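Protein Cdhr2 (Mus musculus, PDB 5CYX) probably joins adjacent microvilli of the epithelial brush border through calcium-dependent adhesion to CDHR5, and so controls how they pack. Local coordinates at residues A302-L307 with Q312-S317. Numbering follows the deposited sequence.
Sequences ATEKNL and QEAKAS. With CA (calcium ion), chain F.
Ala302 and Ala316 form an antiparallel hydrogen-bonded pair, with Ala302 N to Ala316 O at 2.8 Å and a return bond from Ala316 N to Ala302 O. A third bond, Glu304 N to Ala314 O, is 2.9 Å long and nearly straight at 170°. Beyond this bond the backbones separate, and a water fills the place of the next direct bond. It accepts from Ala314 N at 2.7 Å and donates to Glu304 O and Asn306 O.

Thr303 and Lys315 are the non-hydrogen-bonded pair between these rungs, and their side chains run side by side on one face. Thr303 OG1 lies 3.7 Å from Lys315 CG. The methyl CG2, anti to the backbone N, packs against the same carbon and reaches the carboxylate end of Glu313. An alanine in place of Thr303 would probably leave the Lys315 methylenes without their neighbour and open a gap beside Glu313.

These strands, 295-304 and 315-324, form a beta hairpin in the third cadherin repeat (EC3) of the extracellular region. Its turn end faces the calcium-binding linker to EC2. On the other face Ala302 packs against Phe222, Val257 and Tyr259.

Glu304 binds a calcium ion through both carboxylate oxygens, OE1 at 2.4 Å and OE2 at 2.5 Å. Its chain is extended beyond CG (chi2 177°), which lays the carboxylate over the methyl of Ala314. Ala314 CB sits under the flat face of the carboxylate, 3.6 Å from Glu304 CD, and Pro220 touches both side chains. Leu218 O, Asp248 and Asp250 bind the same ion, with two waters. Nearer the turn, Leu307 lays CB and CD2 against the backbone of Gln312, with CB 3.6 Å from Gln312 O.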
loop_
_atom_site.group_PDB
_atom_site.type_symbol
_atom_site.label_atom_id
_atom_site.label_comp_id
_atom_site.label_asym_id
_atom_site.label_seq_id
_atom_site.Cartn_x
_atom_site.Cartn_y
_atom_site.Cartn_z
ATOM N N ALA A 302 -19.086 -11.181 36.801
ATOM C CA ALA A 302 -19.852 -10.201 36.059
ATOM C C ALA A 302 -19.696 -10.540 34.596
ATOM O O ALA A 302 -18.600 -10.773 34.138
ATOM C CB ALA A 302 -19.320 -8.801 36.333
ATOM N N THR A 303 -20.798 -10.534 33.863
ATOM C CA THR A 303 -20.832 -10.914 32.456
ATOM C C THR A 303 -21.654 -9.860 31.707
ATOM O O THR A 303 -22.776 -9.529 32.114
ATOM C CB THR A 303 -21.507 -12.293 32.279
ATOM O OG1 THR A 303 -20.912 -13.249 33.162
ATOM C CG2 THR A 303 -21.385 -12.788 30.875
ATOM N N GLU A 304 -21.095 -9.337 30.620
ATOM C CA GLU A 304 -21.804 -8.423 29.752
ATOM C C GLU A 304 -22.955 -9.164 29.106
ATOM O O GLU A 304 -22.919 -10.376 28.954
ATOM C CB GLU A 304 -20.874 -7.804 28.715
ATOM C CG GLU A 304 -19.861 -6.870 29.365
ATOM C CD GLU A 304 -18.837 -6.269 28.421
ATOM O OE1 GLU A 304 -19.034 -6.251 27.204
ATOM O OE2 GLU A 304 -17.839 -5.722 28.900
ATOM N N LYS A 305 -23.991 -8.440 28.739
ATOM C CA LYS A 305 -25.179 -9.088 28.209
ATOM C C LYS A 305 -24.983 -9.550 26.786
ATOM O O LYS A 305 -25.507 -10.574 26.406
ATOM C CB LYS A 305 -26.395 -8.181 28.338
ATOM C CG LYS A 305 -26.911 -8.128 29.776
ATOM C CD LYS A 305 -28.342 -7.595 29.899
ATOM C CE LYS A 305 -29.388 -8.614 29.491
ATOM N NZ LYS A 305 -30.748 -7.997 29.534
ATOM N N ASN A 306 -24.216 -8.804 26.007
ATOM C CA ASN A 306 -23.912 -9.172 24.640
ATOM C C ASN A 306 -22.530 -9.797 24.532
ATOM O O ASN A 306 -21.633 -9.511 25.337
ATOM C CB ASN A 306 -24.013 -7.946 23.736
ATOM C CG ASN A 306 -25.414 -7.356 23.749
ATOM O OD1 ASN A 306 -25.718 -6.433 24.506
ATOM N ND2 ASN A 306 -26.295 -7.957 22.983
ATOM N N LEU A 307 -22.382 -10.651 23.518
ATOM C CA LEU A 307 -21.126 -11.341 23.263
ATOM C C LEU A 307 -20.163 -10.351 22.668
ATOM O O LEU A 307 -20.567 -9.399 22.023
ATOM C CB LEU A 307 -21.326 -12.536 22.306
ATOM C CG LEU A 307 -22.300 -13.637 22.775
ATOM C CD1 LEU A 307 -22.425 -14.708 21.701
ATOM C CD2 LEU A 307 -21.899 -14.256 24.103
ATOM N N GLN A 312 -17.801 -14.523 22.077
ATOM C CA GLN A 312 -17.675 -15.098 23.414
ATOM C C GLN A 312 -18.165 -14.148 24.498
ATOM O O GLN A 312 -18.364 -12.965 24.261
ATOM C CB GLN A 312 -16.220 -15.427 23.704
ATOM C CG GLN A 312 -15.548 -16.325 22.680
ATOM C CD GLN A 312 -14.033 -16.287 22.804
ATOM O OE1 GLN A 312 -13.404 -17.298 23.111
ATOM N NE2 GLN A 312 -13.437 -15.106 22.586
ATOM N N GLU A 313 -18.286 -14.689 25.701
ATOM C CA GLU A 313 -18.649 -13.924 26.888
ATOM C C GLU A 313 -17.529 -13.010 27.364
ATOM O O GLU A 313 -16.386 -13.412 27.422
ATOM C CB GLU A 313 -19.055 -14.837 28.033
ATOM C CG GLU A 313 -20.252 -15.687 27.695
ATOM C CD GLU A 313 -20.864 -16.343 28.898
ATOM O OE1 GLU A 313 -20.143 -16.603 29.875
ATOM O OE2 GLU A 313 -22.087 -16.588 28.860
ATOM N N ALA A 314 -17.905 -11.767 27.679
ATOM C CA ALA A 314 -17.025 -10.767 28.238
ATOM C C ALA A 314 -17.344 -10.757 29.713
ATOM O O ALA A 314 -18.448 -10.341 30.109
ATOM C CB ALA A 314 -17.304 -9.412 27.606
ATOM N N LYS A 315 -16.381 -11.227 30.506
ATOM C CA LYS A 315 -16.555 -11.522 31.926
ATOM C C LYS A 315 -15.416 -10.996 32.757
ATOM O O LYS A 315 -14.325 -10.773 32.258
ATOM C CB LYS A 315 -16.568 -13.032 32.173
ATOM C CG LYS A 315 -17.660 -13.819 31.451
ATOM C CD LYS A 315 -17.578 -15.302 31.817
ATOM C CE LYS A 315 -16.396 -15.973 31.135
ATOM N NZ LYS A 315 -16.166 -17.329 31.699
ATOM N N ALA A 316 -15.670 -10.872 34.045
ATOM C CA ALA A 316 -14.622 -10.651 35.046
ATOM C C ALA A 316 -15.122 -11.219 36.348
ATOM O O ALA A 316 -16.341 -11.376 36.541
ATOM C CB ALA A 316 -14.304 -9.176 35.198
ATOM N N SER A 317 -14.190 -11.543 37.237
ATOM C CA SER A 317 -14.543 -12.169 38.495
ATOM C C SER A 317 -13.755 -11.628 39.670
ATOM O O SER A 317 -12.668 -11.090 39.506
ATOM C CB SER A 317 -14.359 -13.681 38.400
ATOM O OG SER A 317 -13.008 -13.990 38.159
HETATM CA CA CA F . -17.108 -4.917 26.689
HETATM O O HOH W 1 -20.600 -11.348 27.382
HETATM O O HOH W 2 -16.760 -6.938 25.182
HETATM O O HOH W 3 -18.961 -4.015 25.280
#